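PDB 6U94: RND efflux system, outer membrane lipoprotein, NodT family from Burkholderia mallei, which probably forms the outer membrane channel component of a tripartite RND efflux system, as a lipoprotein of the outer membrane factor family. Local coordinates for residues P308-T313 against A321-L326; G330-F335 against T370-F375. All coordinates share one frame; numbering follows the deposited sequence.

Contact 1: P308-T313 against A321-L326; sequences PRITLT and ASLAGL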
loop_
_atom_site.group_PDB
_atom_site.type_symbol
_atom_site.label_atom_id
_atom_site.label_comp_id
_atom_site.label_asym_id
_atom_site.label_seq_id
_atom_site.Cartn_x
_atom_site.Cartn_y
_atom_site.Cartn_z
ATOM N N PRO A 308 -5.094 15.515 -19.626
ATOM C CA PRO A 308 -5.268 14.450 -20.622
ATOM C C PRO A 308 -6.583 13.709 -20.424
ATOM O O PRO A 308 -7.062 13.534 -19.302
ATOM C CB PRO A 308 -4.068 13.525 -20.374
ATOM C CG PRO A 308 -3.063 14.367 -19.638
ATOM C CD PRO A 308 -3.881 15.324 -18.811
ATOM N N ARG A 309 -7.170 13.278 -21.535
ATOM C CA ARG A 309 -8.366 12.437 -21.516
ATOM C C ARG A 309 -7.978 11.083 -22.102
ATOM O O ARG A 309 -8.005 10.883 -23.317
ATOM C CB ARG A 309 -9.546 13.089 -22.266
ATOM C CG ARG A 309 -9.226 13.688 -23.629
ATOM C CD ARG A 309 -10.369 14.586 -24.116
ATOM N NE ARG A 309 -11.650 13.887 -24.217
ATOM C CZ ARG A 309 -12.769 14.436 -24.687
ATOM N NH1 ARG A 309 -12.768 15.695 -25.103
ATOM N NH2 ARG A 309 -13.890 13.727 -24.747
ATOM N N ILE A 310 -7.607 10.153 -21.218
ATOM C CA ILE A 310 -7.192 8.806 -21.587
ATOM C C ILE A 310 -7.764 7.832 -20.568
ATOM O O ILE A 310 -8.203 8.218 -19.481
ATOM C CB ILE A 310 -5.655 8.648 -21.631
ATOM C CG1 ILE A 310 -5.060 9.012 -20.266
ATOM C CG2 ILE A 310 -5.045 9.486 -22.747
ATOM C CD1 ILE A 310 -3.603 8.634 -20.094
ATOM N N THR A 311 -7.745 6.551 -20.929
ATOM C CA THR A 311 -7.981 5.512 -19.940
ATOM C C THR A 311 -6.736 5.337 -19.085
ATOM O O THR A 311 -5.614 5.611 -19.523
ATOM C CB THR A 311 -8.353 4.183 -20.605
ATOM O OG1 THR A 311 -7.294 3.758 -21.479
ATOM C CG2 THR A 311 -9.650 4.328 -21.394
ATOM N N LEU A 312 -6.941 4.892 -17.848
ATOM C CA LEU A 312 -5.835 4.701 -16.921
ATOM C C LEU A 312 -5.431 3.244 -16.744
ATOM O O LEU A 312 -4.270 2.975 -16.425
ATOM C CB LEU A 312 -6.185 5.287 -15.550
ATOM C CG LEU A 312 -6.375 6.802 -15.516
ATOM C CD1 LEU A 312 -6.805 7.242 -14.131
ATOM C CD2 LEU A 312 -5.093 7.504 -15.939
ATOM N N THR A 313 -6.351 2.301 -16.938
ATOM C CA THR A 313 -6.082 0.897 -16.680
ATOM C C THR A 313 -6.449 0.060 -17.893
ATOM O O THR A 313 -7.318 0.430 -18.689
ATOM C CB THR A 313 -6.857 0.373 -15.460
ATOM O OG1 THR A 313 -8.261 0.589 -15.651
ATOM C CG2 THR A 313 -6.399 1.078 -14.192
ATOM N N ALA A 321 -2.204 1.167 -22.101
ATOM C CA ALA A 321 -1.193 1.590 -23.064
ATOM C C ALA A 321 -1.155 3.107 -23.200
ATOM O O ALA A 321 -0.081 3.686 -23.399
ATOM C CB ALA A 321 -1.456 0.936 -24.421
ATOM N N SER A 322 -2.311 3.769 -23.100
ATOM C CA SER A 322 -2.337 5.229 -23.164
ATOM C C SER A 322 -1.519 5.840 -22.035
ATOM O O SER A 322 -0.711 6.751 -22.256
ATOM C CB SER A 322 -3.781 5.736 -23.113
ATOM O OG SER A 322 -4.479 5.444 -24.310
ATOM N N LEU A 323 -1.708 5.338 -20.813
ATOM C CA LEU A 323 -1.007 5.895 -19.660
ATOM C C LEU A 323 0.488 5.613 -19.736
ATOM O O LEU A 323 1.311 6.503 -19.493
ATOM C CB LEU A 323 -1.600 5.337 -18.367
ATOM C CG LEU A 323 -1.000 5.853 -17.058
ATOM C CD1 LEU A 323 -1.022 7.375 -17.016
ATOM C CD2 LEU A 323 -1.760 5.284 -15.876
ATOM N N ALA A 324 0.857 4.374 -20.075
ATOM C CA ALA A 324 2.267 4.047 -20.242
ATOM C C ALA A 324 2.885 4.824 -21.394
ATOM O O ALA A 324 4.073 5.165 -21.346
ATOM C CB ALA A 324 2.436 2.544 -20.464
ATOM N N GLY A 325 2.102 5.108 -22.437
ATOM C CA GLY A 325 2.619 5.884 -23.549
ATOM C C GLY A 325 2.944 7.316 -23.178
ATOM O O GLY A 325 3.885 7.902 -23.720
ATOM N N LEU A 326 2.174 7.902 -22.253
ATOM C CA LEU A 326 2.461 9.261 -21.800
ATOM C C LEU A 326 3.848 9.367 -21.184
ATOM O O LEU A 326 4.491 10.416 -21.285
ATOM C CB LEU A 326 1.407 9.722 -20.790
ATOM C CG LEU A 326 0.151 10.400 -21.336
ATOM C CD1 LEU A 326 -0.715 10.918 -20.197
ATOM C CD2 LEU A 326 0.527 11.528 -22.278
HETATM O O HOH W 1 -7.217 5.776 -23.845
#
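Ile310 and Leu326 meet end to end, with CD1 of Ile310 3.7 Å from CD1 of Leu326. The torsions of Ile310 account for this reach: chi1 of 58° tucks CG1 between N and C, and CD1 extends from it toward the helix. The same CD1 also lies 3.8 Å from CA of Leu323, so the isoleucine packs on the helix backbone as well as on a side chain. Nearer its root, CB of Ile310 meets CB of Ser322 at 3.8 Å. Leu312 starts out pointing away from the helix, but its end turns back and crosses Leu323 at an angle, CD2 to CD2 at 4.0 Å. No direct hydrogen bond joins the segments. A water bridges them instead, accepting from Thr311 N at 3.1 Å and bonding to Ser322 OG at 2.8 Å. Ser320 OG adds a second polar tie, to Thr311 O and Leu323 N. In outer membrane factors this region probably builds barrel strands; here 308-313 is non-strand chain, backbone-bonded to Leu274 and Ser276, against which the short helix 321-326 packs. Pro308 and Leu323 both press on the long helix 362-415, at Ile371 and Phe375 and at Val378 and Leu382 respectively.

Contact 2: G330-F335 against T370-F375; sequences GVAWLF and TIQDAF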
loop_
_atom_site.group_PDB
_atom_site.type_symbol
_atom_site.label_atom_id
_atom_site.label_comp_id
_atom_site.label_asym_id
_atom_site.label_seq_id
_atom_site.Cartn_x
_atom_site.Cartn_y
_atom_site.Cartn_z
ATOM N N GLY A 330 10.499 8.029 -20.408
ATOM C CA GLY A 330 10.822 8.598 -19.114
ATOM C C GLY A 330 10.823 10.115 -19.145
ATOM O O GLY A 330 10.027 10.752 -19.846
ATOM N N VAL A 331 11.769 10.694 -18.396
ATOM C CA VAL A 331 11.906 12.130 -18.154
ATOM C C VAL A 331 10.536 12.786 -18.017
ATOM O O VAL A 331 9.638 12.249 -17.357
ATOM C CB VAL A 331 12.741 12.825 -19.252
ATOM C CG1 VAL A 331 13.922 13.551 -18.629
ATOM C CG2 VAL A 331 13.238 11.835 -20.311
ATOM N N ALA A 332 10.370 13.953 -18.630
ATOM C CA ALA A 332 9.072 14.605 -18.646
ATOM C C ALA A 332 8.128 13.884 -19.601
ATOM O O ALA A 332 8.546 13.306 -20.610
ATOM C CB ALA A 332 9.216 16.069 -19.052
ATOM N N TRP A 333 6.835 13.933 -19.283
ATOM C CA TRP A 333 5.872 13.138 -20.029
ATOM C C TRP A 333 5.664 13.713 -21.428
ATOM O O TRP A 333 6.159 14.789 -21.773
ATOM C CB TRP A 333 4.546 13.032 -19.270
ATOM C CG TRP A 333 3.763 14.309 -19.097
ATOM C CD1 TRP A 333 4.177 15.582 -19.366
ATOM C CD2 TRP A 333 2.421 14.419 -18.607
ATOM N NE1 TRP A 333 3.175 16.478 -19.073
ATOM C CE2 TRP A 333 2.086 15.790 -18.607
ATOM C CE3 TRP A 333 1.470 13.491 -18.169
ATOM C CZ2 TRP A 333 0.842 16.255 -18.185
ATOM C CZ3 TRP A 333 0.233 13.955 -17.751
ATOM C CH2 TRP A 333 -0.069 15.325 -17.762
ATOM N N LEU A 334 4.916 12.970 -22.243
ATOM C CA LEU A 334 4.731 13.295 -23.651
ATOM C C LEU A 334 3.378 13.930 -23.952
ATOM O O LEU A 334 2.994 14.012 -25.122
ATOM C CB LEU A 334 4.913 12.038 -24.506
ATOM C CG LEU A 334 6.225 11.275 -24.325
ATOM C CD1 LEU A 334 6.342 10.183 -25.373
ATOM C CD2 LEU A 334 7.426 12.214 -24.377
ATOM N N PHE A 335 2.645 14.374 -22.933
ATOM C CA PHE A 335 1.393 15.079 -23.171
ATOM C C PHE A 335 1.677 16.441 -23.790
ATOM O O PHE A 335 2.577 17.160 -23.347
ATOM C CB PHE A 335 0.613 15.237 -21.866
ATOM C CG PHE A 335 -0.639 16.055 -22.006
ATOM C CD1 PHE A 335 -1.737 15.553 -22.684
ATOM C CD2 PHE A 335 -0.719 17.327 -21.454
ATOM C CE1 PHE A 335 -2.894 16.304 -22.819
ATOM C CE2 PHE A 335 -1.872 18.087 -21.583
ATOM C CZ PHE A 335 -2.962 17.576 -22.266
ATOM N N THR A 370 0.341 20.058 -11.006
ATOM C CA THR A 370 -0.432 19.161 -10.156
ATOM C C THR A 370 -1.038 18.020 -10.962
ATOM O O THR A 370 -1.197 16.909 -10.445
ATOM C CB THR A 370 -1.519 19.951 -9.415
ATOM O OG1 THR A 370 -0.901 20.906 -8.543
ATOM C CG2 THR A 370 -2.416 19.031 -8.587
ATOM N N ILE A 371 -1.358 18.263 -12.233
ATOM C CA ILE A 371 -1.918 17.210 -13.072
ATOM C C ILE A 371 -0.835 16.232 -13.511
ATOM O O ILE A 371 -1.055 15.015 -13.529
ATOM C CB ILE A 371 -2.654 17.830 -14.274
ATOM C CG1 ILE A 371 -3.872 18.622 -13.794
ATOM C CG2 ILE A 371 -3.068 16.756 -15.278
ATOM C CD1 ILE A 371 -4.576 19.366 -14.895
ATOM N N GLN A 372 0.350 16.736 -13.869
ATOM C CA GLN A 372 1.434 15.838 -14.257
ATOM C C GLN A 372 1.859 14.958 -13.089
ATOM O O GLN A 372 2.101 13.758 -13.264
ATOM C CB GLN A 372 2.630 16.627 -14.786
ATOM C CG GLN A 372 3.753 15.719 -15.288
ATOM C CD GLN A 372 4.998 16.474 -15.703
ATOM O OE1 GLN A 372 5.081 17.693 -15.553
ATOM N NE2 GLN A 372 5.981 15.748 -16.229
ATOM N N ASP A 373 1.948 15.535 -11.887
ATOM C CA ASP A 373 2.297 14.742 -10.712
ATOM C C ASP A 373 1.216 13.719 -10.393
ATOM O O ASP A 373 1.519 12.607 -9.950
ATOM C CB ASP A 373 2.541 15.652 -9.510
ATOM C CG ASP A 373 3.855 16.396 -9.599
ATOM O OD1 ASP A 373 4.582 16.197 -10.594
ATOM O OD2 ASP A 373 4.164 17.180 -8.676
ATOM N N ALA A 374 -0.052 14.072 -10.616
ATOM C CA ALA A 374 -1.135 13.133 -10.345
ATOM C C ALA A 374 -1.066 11.927 -11.275
ATOM O O ALA A 374 -1.194 10.779 -10.829
ATOM C CB ALA A 374 -2.486 13.833 -10.473
ATOM N N PHE A 375 -0.879 12.169 -12.577
ATOM C CA PHE A 375 -0.771 11.071 -13.532
ATOM C C PHE A 375 0.472 10.236 -13.262
ATOM O O PHE A 375 0.411 9.002 -13.250
ATOM C CB PHE A 375 -0.752 11.612 -14.961
ATOM C CG PHE A 375 -2.115 11.884 -15.525
ATOM C CD1 PHE A 375 -2.807 13.040 -15.176
ATOM C CD2 PHE A 375 -2.704 10.994 -16.408
ATOM C CE1 PHE A 375 -4.066 13.295 -15.698
ATOM C CE2 PHE A 375 -3.957 11.240 -16.934
ATOM C CZ PHE A 375 -4.642 12.397 -16.575
#
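A chi1 of 66° places CG of Trp333 in the cleft between its own N and C, which directs the indole toward helix 362-415. Gln372 complements it: with CG anti to the backbone N (chi1 -176°) and the chain extended beyond, the glutamine runs antiparallel alongside the indole. CG of Gln372 stands over the face of the five-membered ring of Trp333, a CH-pi contact, with its nearest ring atom, CE2 of Trp333, at 3.7 Å. Farther out, the amide plane is only 13° from the indole plane and stacks on it. CB of Phe335 lies over the centre of the opposite face, so the indole is sandwiched between Gln372 and Phe335. In relatives such as TolC and OprM the chain leading into a long helix of this kind probably supplies barrel strands; here 330-335 forms no regular strand and lies against helix 362-415. The benzo end of the indole reaches two further residues. CG2 of Ile371 lies at the edge of the indole, near its plane, 4.1 Å from CH2 of Trp333. CZ3 of Trp333 comes within 3.8 Å of CB of Phe375, whose ring is oblique to the six-membered ring.

How the contacts relate
Both segments of contact 1 come earlier in the chain than those of contact 2, yet the centres of the two contacts lie only about 11 Å apart, on the same side of the molecule's centre. They touch through Leu326, whose carbonyl O is 2.8 Å from Leu334 N, a probable hydrogen bond from Leu334 of 330-335 to Leu326. Packing adds to the junction: Pro308 CG lies 3.5 Å from Phe335 CD1, and Leu326 CD2 lies 3.6 Å from Phe335 N. Phe375 of helix 362-415 is common to both contacts, since Leu323 of contact 1 also packs on it. A glycerol, probably from the crystallisation liquor, sits about 5 Å from the Thr311 side chain in contact 1.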